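1,4-dihydroxy-6-naphtoate synthase (PDB 1ZBM) probably converts cyclic dehypoxanthine futalosine into 1,4-dihydroxy-6-naphthoate, with release of dihydroxyacetone, during menaquinone biosynthesis. Local coordinates at residues D35-I40 / S193-E198; V85-G90 / D168-W173; E153-Y158 / M239-D244. One frame throughout, in Å; residues are numbered along the deposited sequence.

Contact 1: residues D35-I40 / S193-E198; sequences DTWLEI and SVEVQE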
loop_
_atom_site.group_PDB
_atom_site.type_symbol
_atom_site.label_atom_id
_atom_site.label_comp_id
_atom_site.label_asym_id
_atom_site.label_seq_id
_atom_site.Cartn_x
_atom_site.Cartn_y
_atom_site.Cartn_z
ATOM N N ASP A 35 19.900 15.127 0.736
ATOM C CA ASP A 35 20.119 16.542 0.991
ATOM C C ASP A 35 18.890 17.367 0.615
ATOM O O ASP A 35 18.500 17.419 -0.549
ATOM C CB ASP A 35 21.342 17.027 0.206
ATOM C CG ASP A 35 21.920 18.308 0.764
ATOM O OD1 ASP A 35 22.329 18.306 1.950
ATOM O OD2 ASP A 35 21.970 19.315 0.019
ATOM N N THR A 36 18.286 18.012 1.610
ATOM C CA THR A 36 17.095 18.829 1.394
ATOM C C THR A 36 16.979 19.959 2.402
ATOM O O THR A 36 17.448 19.828 3.526
ATOM C CB THR A 36 15.812 17.986 1.502
ATOM O OG1 THR A 36 14.671 18.850 1.438
ATOM C CG2 THR A 36 15.787 17.233 2.824
ATOM N N TRP A 37 16.348 21.060 1.998
ATOM C CA TRP A 37 16.154 22.186 2.903
ATOM C C TRP A 37 14.879 22.011 3.726
ATOM O O TRP A 37 14.566 22.847 4.565
ATOM C CB TRP A 37 16.091 23.510 2.145
ATOM C CG TRP A 37 15.144 23.521 0.980
ATOM C CD1 TRP A 37 15.431 23.180 -0.312
ATOM C CD2 TRP A 37 13.756 23.882 1.001
ATOM N NE1 TRP A 37 14.312 23.311 -1.098
ATOM C CE2 TRP A 37 13.275 23.747 -0.321
ATOM C CE3 TRP A 37 12.881 24.321 2.001
ATOM C CZ2 TRP A 37 11.946 24.019 -0.662
ATOM C CZ3 TRP A 37 11.561 24.593 1.660
ATOM C CH2 TRP A 37 11.108 24.447 0.336
ATOM N N LEU A 38 14.155 20.920 3.483
ATOM C CA LEU A 38 12.931 20.630 4.216
ATOM C C LEU A 38 13.253 20.016 5.575
ATOM O O LEU A 38 14.113 19.145 5.677
ATOM C CB LEU A 38 12.055 19.652 3.431
ATOM C CG LEU A 38 11.274 20.152 2.219
ATOM C CD1 LEU A 38 10.645 18.963 1.498
ATOM C CD2 LEU A 38 10.195 21.133 2.662
ATOM N N GLU A 39 12.562 20.472 6.616
ATOM C CA GLU A 39 12.743 19.942 7.967
ATOM C C GLU A 39 11.620 18.914 8.144
ATOM O O GLU A 39 10.520 19.248 8.578
ATOM C CB GLU A 39 12.610 21.079 8.982
ATOM C CG GLU A 39 13.016 20.732 10.414
ATOM C CD GLU A 39 12.909 21.941 11.347
ATOM O OE1 GLU A 39 13.562 22.977 11.066
ATOM O OE2 GLU A 39 12.185 21.855 12.364
ATOM N N ILE A 40 11.915 17.664 7.806
ATOM C CA ILE A 40 10.935 16.590 7.865
ATOM C C ILE A 40 10.814 15.841 9.185
ATOM O O ILE A 40 11.813 15.484 9.817
ATOM C CB ILE A 40 11.220 15.553 6.755
ATOM C CG1 ILE A 40 11.272 16.258 5.394
ATOM C CG2 ILE A 40 10.172 14.463 6.765
ATOM C CD1 ILE A 40 11.917 15.442 4.299
ATOM N N SER A 193 2.841 24.848 -0.790
ATOM C CA SER A 193 3.374 25.629 -1.898
ATOM C C SER A 193 3.994 24.772 -2.999
ATOM O O SER A 193 4.348 23.611 -2.785
ATOM C CB SER A 193 4.420 26.624 -1.389
ATOM O OG SER A 193 5.600 25.949 -0.980
ATOM N N VAL A 194 4.114 25.359 -4.183
ATOM C CA VAL A 194 4.700 24.672 -5.323
ATOM C C VAL A 194 6.139 24.317 -4.954
ATOM O O VAL A 194 6.663 23.257 -5.328
ATOM C CB VAL A 194 4.668 25.583 -6.581
ATOM C CG1 VAL A 194 5.419 24.931 -7.732
ATOM C CG2 VAL A 194 3.221 25.844 -6.986
ATOM N N GLU A 195 6.760 25.205 -4.185
ATOM C CA GLU A 195 8.143 25.049 -3.722
ATOM C C GLU A 195 8.290 23.742 -2.937
ATOM O O GLU A 195 9.139 22.907 -3.250
ATOM C CB GLU A 195 8.488 26.246 -2.826
ATOM C CG GLU A 195 9.938 26.675 -2.803
ATOM C CD GLU A 195 10.100 28.024 -2.120
ATOM O OE1 GLU A 195 9.700 28.157 -0.937
ATOM O OE2 GLU A 195 10.624 28.962 -2.763
ATOM N N VAL A 196 7.458 23.582 -1.912
ATOM C CA VAL A 196 7.485 22.380 -1.088
ATOM C C VAL A 196 7.102 21.142 -1.905
ATOM O O VAL A 196 7.671 20.064 -1.716
ATOM C CB VAL A 196 6.534 22.513 0.129
ATOM C CG1 VAL A 196 6.440 21.185 0.886
ATOM C CG2 VAL A 196 7.046 23.604 1.061
ATOM N N GLN A 197 6.145 21.289 -2.815
ATOM C CA GLN A 197 5.728 20.154 -3.631
ATOM C C GLN A 197 6.878 19.597 -4.465
ATOM O O GLN A 197 7.146 18.392 -4.445
ATOM C CB GLN A 197 4.591 20.544 -4.574
ATOM C CG GLN A 197 3.269 20.845 -3.908
ATOM C CD GLN A 197 2.232 21.337 -4.916
ATOM O OE1 GLN A 197 1.985 20.684 -5.930
ATOM N NE2 GLN A 197 1.622 22.491 -4.639
ATOM N N GLU A 198 7.573 20.470 -5.186
ATOM C CA GLU A 198 8.669 20.023 -6.035
ATOM C C GLU A 198 9.840 19.492 -5.230
ATOM O O GLU A 198 10.446 18.477 -5.586
ATOM C CB GLU A 198 9.146 21.166 -6.932
ATOM C CG GLU A 198 9.975 20.690 -8.122
ATOM C CD GLU A 198 9.138 20.020 -9.205
ATOM O OE1 GLU A 198 9.560 18.944 -9.711
ATOM O OE2 GLU A 198 8.070 20.578 -9.561
#

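Contact 2: residues V85-G90 / D168-W173; sequences VGDGYG and DLWDWW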
loop_
_atom_site.group_PDB
_atom_site.type_symbol
_atom_site.label_atom_id
_atom_site.label_comp_id
_atom_site.label_asym_id
_atom_site.label_seq_id
_atom_site.Cartn_x
_atom_site.Cartn_y
_atom_site.Cartn_z
ATOM N N VAL A 85 2.620 -0.456 -6.778
ATOM C CA VAL A 85 1.802 -1.015 -7.846
ATOM C C VAL A 85 2.100 -2.481 -8.138
ATOM O O VAL A 85 3.246 -2.856 -8.382
ATOM C CB VAL A 85 1.995 -0.171 -9.145
ATOM C CG1 VAL A 85 1.132 -0.713 -10.285
ATOM C CG2 VAL A 85 1.622 1.278 -8.865
ATOM N N GLY A 86 1.060 -3.310 -8.104
ATOM C CA GLY A 86 1.240 -4.722 -8.377
ATOM C C GLY A 86 1.252 -4.911 -9.877
ATOM O O GLY A 86 0.581 -4.178 -10.599
ATOM N N ASP A 87 2.019 -5.882 -10.352
ATOM C CA ASP A 87 2.108 -6.153 -11.781
ATOM C C ASP A 87 2.368 -7.652 -11.922
ATOM O O ASP A 87 3.515 -8.080 -12.023
ATOM C CB ASP A 87 3.262 -5.337 -12.389
ATOM C CG ASP A 87 3.160 -5.192 -13.903
ATOM O OD1 ASP A 87 2.093 -5.516 -14.471
ATOM O OD2 ASP A 87 4.145 -4.735 -14.521
ATOM N N GLY A 88 1.296 -8.440 -11.913
ATOM C CA GLY A 88 1.433 -9.883 -12.011
ATOM C C GLY A 88 1.333 -10.506 -10.626
ATOM O O GLY A 88 1.482 -11.720 -10.453
ATOM N N TYR A 89 1.075 -9.649 -9.643
ATOM C CA TYR A 89 0.945 -10.035 -8.239
ATOM C C TYR A 89 0.242 -8.931 -7.458
ATOM O O TYR A 89 0.131 -7.801 -7.934
ATOM C CB TYR A 89 2.322 -10.248 -7.627
ATOM C CG TYR A 89 3.276 -9.101 -7.896
ATOM C CD1 TYR A 89 3.094 -7.840 -7.308
ATOM C CD2 TYR A 89 4.381 -9.286 -8.729
ATOM C CE1 TYR A 89 4.003 -6.803 -7.545
ATOM C CE2 TYR A 89 5.283 -8.263 -8.972
ATOM C CZ TYR A 89 5.097 -7.033 -8.381
ATOM O OH TYR A 89 6.016 -6.044 -8.615
ATOM N N GLY A 90 -0.199 -9.265 -6.246
ATOM C CA GLY A 90 -0.883 -8.308 -5.391
ATOM C C GLY A 90 -1.566 -8.975 -4.202
ATOM O O GLY A 90 -1.199 -10.096 -3.844
ATOM N N ASP A 168 -7.120 -14.818 -6.062
ATOM C CA ASP A 168 -5.922 -14.044 -6.385
ATOM C C ASP A 168 -6.441 -12.736 -6.983
ATOM O O ASP A 168 -6.839 -12.696 -8.140
ATOM C CB ASP A 168 -5.046 -14.800 -7.400
ATOM C CG ASP A 168 -3.706 -14.138 -7.622
ATOM O OD1 ASP A 168 -3.682 -12.929 -7.974
ATOM O OD2 ASP A 168 -2.666 -14.822 -7.436
ATOM N N LEU A 169 -6.446 -11.683 -6.174
ATOM C CA LEU A 169 -6.946 -10.388 -6.591
ATOM C C LEU A 169 -6.310 -9.860 -7.869
ATOM O O LEU A 169 -6.949 -9.123 -8.624
ATOM C CB LEU A 169 -6.801 -9.372 -5.453
ATOM C CG LEU A 169 -7.730 -9.654 -4.275
ATOM C CD1 LEU A 169 -7.377 -8.767 -3.101
ATOM C CD2 LEU A 169 -9.173 -9.427 -4.702
ATOM N N TRP A 170 -5.063 -10.228 -8.132
ATOM C CA TRP A 170 -4.450 -9.770 -9.363
ATOM C C TRP A 170 -5.060 -10.494 -10.555
ATOM O O TRP A 170 -5.290 -9.880 -11.592
ATOM C CB TRP A 170 -2.932 -9.973 -9.378
ATOM C CG TRP A 170 -2.392 -9.906 -10.781
ATOM C CD1 TRP A 170 -2.154 -10.961 -11.613
ATOM C CD2 TRP A 170 -2.132 -8.723 -11.551
ATOM N NE1 TRP A 170 -1.770 -10.513 -12.848
ATOM C CE2 TRP A 170 -1.748 -9.141 -12.842
ATOM C CE3 TRP A 170 -2.195 -7.347 -11.276
ATOM C CZ2 TRP A 170 -1.417 -8.234 -13.863
ATOM C CZ3 TRP A 170 -1.866 -6.444 -12.294
ATOM C CH2 TRP A 170 -1.486 -6.896 -13.569
ATOM N N ASP A 171 -5.321 -11.792 -10.432
ATOM C CA ASP A 171 -5.914 -12.496 -11.565
ATOM C C ASP A 171 -7.277 -11.906 -11.850
ATOM O O ASP A 171 -7.687 -11.771 -13.007
ATOM C CB ASP A 171 -6.074 -13.988 -11.295
ATOM C CG ASP A 171 -4.761 -14.677 -11.113
ATOM O OD1 ASP A 171 -3.796 -14.315 -11.825
ATOM O OD2 ASP A 171 -4.693 -15.591 -10.261
ATOM N N TRP A 172 -7.987 -11.554 -10.787
ATOM C CA TRP A 172 -9.307 -10.975 -10.951
ATOM C C TRP A 172 -9.230 -9.616 -11.632
ATOM O O TRP A 172 -10.064 -9.295 -12.480
ATOM C CB TRP A 172 -10.000 -10.803 -9.609
ATOM C CG TRP A 172 -11.350 -10.201 -9.774
ATOM C CD1 TRP A 172 -12.514 -10.861 -10.012
ATOM C CD2 TRP A 172 -11.668 -8.801 -9.771
ATOM N NE1 TRP A 172 -13.541 -9.961 -10.158
ATOM C CE2 TRP A 172 -13.051 -8.689 -10.020
ATOM C CE3 TRP A 172 -10.911 -7.630 -9.591
ATOM C CZ2 TRP A 172 -13.706 -7.451 -10.083
ATOM C CZ3 TRP A 172 -11.561 -6.399 -9.655
ATOM C CH2 TRP A 172 -12.947 -6.322 -9.904
ATOM N N TRP A 173 -8.238 -8.816 -11.251
ATOM C CA TRP A 173 -8.079 -7.483 -11.824
ATOM C C TRP A 173 -7.632 -7.552 -13.270
ATOM O O TRP A 173 -8.056 -6.751 -14.100
ATOM C CB TRP A 173 -7.074 -6.669 -11.011
ATOM C CG TRP A 173 -6.486 -5.491 -11.740
ATOM C CD1 TRP A 173 -5.322 -5.464 -12.464
ATOM C CD2 TRP A 173 -6.993 -4.148 -11.744
ATOM N NE1 TRP A 173 -5.067 -4.178 -12.904
ATOM C CE2 TRP A 173 -6.075 -3.359 -12.475
ATOM C CE3 TRP A 173 -8.130 -3.535 -11.191
ATOM C CZ2 TRP A 173 -6.260 -1.988 -12.665
ATOM C CZ3 TRP A 173 -8.315 -2.163 -11.383
ATOM C CH2 TRP A 173 -7.380 -1.409 -12.115
HETATM O O HOH W 1 0.122 -13.384 -8.919
#

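Contact 3: residues E153-Y158 / M239-D244; sequences EGQITY and MMYVND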
loop_
_atom_site.group_PDB
_atom_site.type_symbol
_atom_site.label_atom_id
_atom_site.label_comp_id
_atom_site.label_asym_id
_atom_site.label_seq_id
_atom_site.Cartn_x
_atom_site.Cartn_y
_atom_site.Cartn_z
ATOM N N GLU A 153 3.154 -8.636 3.581
ATOM C CA GLU A 153 3.998 -9.757 3.195
ATOM C C GLU A 153 3.336 -11.130 3.265
ATOM O O GLU A 153 3.946 -12.143 2.909
ATOM C CB GLU A 153 5.317 -9.766 3.993
ATOM C CG GLU A 153 5.190 -10.122 5.471
ATOM C CD GLU A 153 4.701 -8.973 6.325
ATOM O OE1 GLU A 153 4.544 -9.183 7.550
ATOM O OE2 GLU A 153 4.485 -7.863 5.783
ATOM N N GLY A 154 2.087 -11.171 3.715
ATOM C CA GLY A 154 1.383 -12.439 3.794
ATOM C C GLY A 154 1.198 -13.020 2.403
ATOM O O GLY A 154 1.275 -14.234 2.216
ATOM N N GLN A 155 0.963 -12.140 1.428
ATOM C CA GLN A 155 0.757 -12.540 0.038
ATOM C C GLN A 155 1.863 -13.430 -0.537
ATOM O O GLN A 155 1.644 -14.112 -1.536
ATOM C CB GLN A 155 0.557 -11.298 -0.854
ATOM C CG GLN A 155 1.645 -10.230 -0.734
ATOM C CD GLN A 155 1.411 -9.000 -1.626
ATOM O OE1 GLN A 155 1.627 -9.042 -2.838
ATOM N NE2 GLN A 155 0.966 -7.905 -1.016
ATOM N N ILE A 156 3.045 -13.428 0.075
ATOM C CA ILE A 156 4.133 -14.278 -0.412
ATOM C C ILE A 156 4.662 -15.223 0.657
ATOM O O ILE A 156 5.729 -15.811 0.483
ATOM C CB ILE A 156 5.353 -13.464 -0.915
ATOM C CG1 ILE A 156 6.024 -12.760 0.272
ATOM C CG2 ILE A 156 4.915 -12.482 -2.013
ATOM C CD1 ILE A 156 7.299 -12.030 -0.089
ATOM N N THR A 157 3.928 -15.356 1.758
ATOM C CA THR A 157 4.345 -16.226 2.849
ATOM C C THR A 157 3.254 -17.162 3.366
ATOM O O THR A 157 3.538 -18.083 4.135
ATOM C CB THR A 157 4.843 -15.412 4.052
ATOM O OG1 THR A 157 5.459 -16.294 4.999
ATOM C CG2 THR A 157 3.688 -14.699 4.737
ATOM N N TYR A 158 2.014 -16.937 2.941
ATOM C CA TYR A 158 0.894 -17.750 3.399
ATOM C C TYR A 158 1.125 -19.258 3.296
ATOM O O TYR A 158 0.639 -20.025 4.132
ATOM C CB TYR A 158 -0.393 -17.335 2.655
ATOM C CG TYR A 158 -0.406 -17.653 1.174
ATOM C CD1 TYR A 158 -0.559 -18.958 0.728
ATOM C CD2 TYR A 158 -0.250 -16.651 0.218
ATOM C CE1 TYR A 158 -0.555 -19.264 -0.628
ATOM C CE2 TYR A 158 -0.243 -16.949 -1.153
ATOM C CZ TYR A 158 -0.395 -18.263 -1.560
ATOM O OH TYR A 158 -0.365 -18.591 -2.897
HETATM N N MSE A 239 11.260 -5.047 -3.325
HETATM C CA MSE A 239 11.494 -4.802 -4.741
HETATM C C MSE A 239 10.218 -4.963 -5.575
HETATM O O MSE A 239 10.126 -4.439 -6.689
HETATM C CB MSE A 239 12.593 -5.733 -5.261
HETATM C CG MSE A 239 13.816 -5.006 -5.813
HETATM SE SE MSE A 239 15.447 -5.194 -4.750
HETATM C CE MSE A 239 15.789 -7.081 -5.063
HETATM N N MSE A 240 9.243 -5.684 -5.026
HETATM C CA MSE A 240 7.955 -5.908 -5.689
HETATM C C MSE A 240 7.102 -4.641 -5.697
HETATM O O MSE A 240 6.338 -4.407 -6.632
HETATM C CB MSE A 240 7.165 -7.014 -4.975
HETATM C CG MSE A 240 7.537 -8.440 -5.387
HETATM SE SE MSE A 240 6.785 -9.809 -4.228
HETATM C CE MSE A 240 4.932 -9.791 -4.782
ATOM N N TYR A 241 7.232 -3.829 -4.649
ATOM C CA TYR A 241 6.449 -2.610 -4.537
ATOM C C TYR A 241 7.257 -1.319 -4.474
ATOM O O TYR A 241 6.725 -0.259 -4.141
ATOM C CB TYR A 241 5.520 -2.718 -3.328
ATOM C CG TYR A 241 4.445 -3.768 -3.507
ATOM C CD1 TYR A 241 3.436 -3.603 -4.459
ATOM C CD2 TYR A 241 4.450 -4.939 -2.750
ATOM C CE1 TYR A 241 2.463 -4.582 -4.654
ATOM C CE2 TYR A 241 3.481 -5.922 -2.939
ATOM C CZ TYR A 241 2.493 -5.737 -3.891
ATOM O OH TYR A 241 1.549 -6.713 -4.086
ATOM N N VAL A 242 8.545 -1.411 -4.780
ATOM C CA VAL A 242 9.428 -0.244 -4.791
ATOM C C VAL A 242 10.306 -0.377 -6.036
ATOM O O VAL A 242 11.417 -0.897 -5.964
ATOM C CB VAL A 242 10.346 -0.190 -3.532
ATOM C CG1 VAL A 242 11.224 1.054 -3.587
ATOM C CG2 VAL A 242 9.518 -0.199 -2.261
ATOM N N ASN A 243 9.790 0.084 -7.173
ATOM C CA ASN A 243 10.507 0.014 -8.448
ATOM C C ASN A 243 10.166 1.199 -9.347
ATOM O O ASN A 243 9.843 2.276 -8.854
ATOM C CB ASN A 243 10.158 -1.283 -9.172
ATOM C CG ASN A 243 8.680 -1.606 -9.086
ATOM O OD1 ASN A 243 7.834 -0.703 -9.018
ATOM N ND2 ASN A 243 8.355 -2.894 -9.096
ATOM N N ASP A 244 10.237 0.999 -10.661
ATOM C CA ASP A 244 9.930 2.065 -11.618
ATOM C C ASP A 244 8.636 2.820 -11.326
ATOM O O ASP A 244 8.612 4.050 -11.348
ATOM C CB ASP A 244 9.827 1.518 -13.047
ATOM C CG ASP A 244 11.163 1.255 -13.661
ATOM O OD1 ASP A 244 12.014 2.185 -13.675
ATOM O OD2 ASP A 244 11.381 0.115 -14.155
#

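Contact 1: residues D35-I40 / S193-E198
Trp37 and Leu38, just ahead of strand 39-44, meet Glu195 and Val196 in the first turn of helix 194-213. From CB the Trp37 side chain sets out with CG lodged between the backbone N and the carbonyl carbon (chi1 50°), which swings the six-membered ring round until its CZ2-CH2 end reaches the helix. CZ2 meets CG of Glu195 at 4.0 Å and has the Glu195 backbone O equally near. One atom on, CH2 touches the same CG and, at 4.2 Å each, Val196 CG2 and the Glu195 carboxylate OE1. Both CG and CG2 approach the indole obliquely; the Glu195 chain runs across it at about a right angle, with carboxylate and ring planes 84° apart. Next in sequence, Leu38 CD2 comes to 4.2 Å from Val196 CG1. Trp37 also stacks on His7, in what is probably the purification tag, so part of its setting may belong to the construct.

Thr36 OG1 accepts from Leu38 N (3.0 Å) in an ST turn, and Ser193 OG caps the helix by accepting from Val196 N (3.2 Å). Between the two segments there is van der Waals packing alone; polar ties follow one turn along the helix, Thr36 to Glu199 and Asp35 O to Arg202.

Contact 2: residues V85-G90 / D168-W173
At what is probably the hinge of a two-lobed fold resembling type 2 periplasmic binding proteins, two chain crossings meet: strands 76-86 and 181-189 lie in one sheet, 92-95 and 164-168 in the other. The loop of the first crossing carries Gly88, the short helix of the second Trp170, whose indole lies flat against that glycine. Gly88 N sits 3.2 Å above the ring plane, over its centre. Beside it, Gly88 CA makes a CH-pi contact, 3.5 Å from the centroid of the five-membered ring and 18° off its normal. Tyr89 N covers the same face nearer the rim, 3.7 Å from Trp170 CG. With CG anti to N (chi1 162°), the indole leaves the helix on the loop side; Leu181 of the returning strand also touches it.

At the positive phi of Gly88 (99°) a side chain would jam against the carbonyl O of Asp87. Asp87 OD1 approaches Trp170 CH2 at 3.9 Å, though its other oxygen bonds to Tyr245 OH. Asp168 caps the helix, OD1 accepting from Asp171 N (3.2 Å) from above the carboxylate plane. A water donates to Gly88 O at 2.6 Å and, weakly, to Asp168 OD2.

No direct hydrogen bond joins the segments: an aromatic face is laid on loop backbone through dispersion and a CH-pi contact, with a water linking them only weakly.

Contact 3: residues E153-Y158 / M239-D244
The Tyr241 ring is met by Gln155 at its edge, not over a face: OE1 lies in the ring plane beside the hydroxyl, and the amide is turned 72° from the ring. Tyr241 OH donates to Gln155 OE1 over 2.6 Å, reaching the oxygen in the carbonyl plane, on a lone pair, with a C=O...O angle of 115°. Phenol and amide extend to meet each other from the two facing segments. Gln155 starts with CG between the backbone N and the carbonyl carbon (chi1 53°) and then runs fully extended, which carries the amide out to the phenol. Its rotation is fixed from the other end, because NE2 donates to the backbone O of His152, the predicted proton acceptor.

The geometry fits a contact across the cleft of a periplasmic-binding-protein-like fold: 153-158 follows strand 147-150 of one sheet, while 239-244 runs on from helix 231-241, next to helix 20-30 of the other lobe. With Gln155 replaced by an alanine, the Tyr241 hydroxyl would probably be left without this acceptor, and the His152 carbonyl without its amide donor.

Beside this polar pair lies an apolar one. Selenomethionine Met240, bent at its last torsion, runs antiparallel alongside Ile156, and Ile156 CG2 lies 3.9 Å from Met240 CE. That methyl is also 3.9 Å from Gln155 OE1. Beyond it, Ile156 packs on Arg236 and Phe237 of the same helix.

Contact 1 is peripheral, its centre about 24 Å from that of the chain; contacts 2 and 3 have their centres about 13 and 10 Å from it, near the predicted catalytic region. Contacts 1 and 2 reach opposite outer strands, 39-44 and 76-86, of one sheet, yet their nearest atoms are about 19 Å apart. Contacts 2 and 3 adjoin: Tyr89 OH lies 2.6 Å from Met240 O, a probable hydrogen bond, and Gly90 packs on Tyr241. Chemistry shifts accordingly, from aliphatic and aromatic carbon packing within one lobe, through an aromatic face on probable hinge backbone, to a directed hydrogen bond apparently between lobes. None of the three is wholly buried.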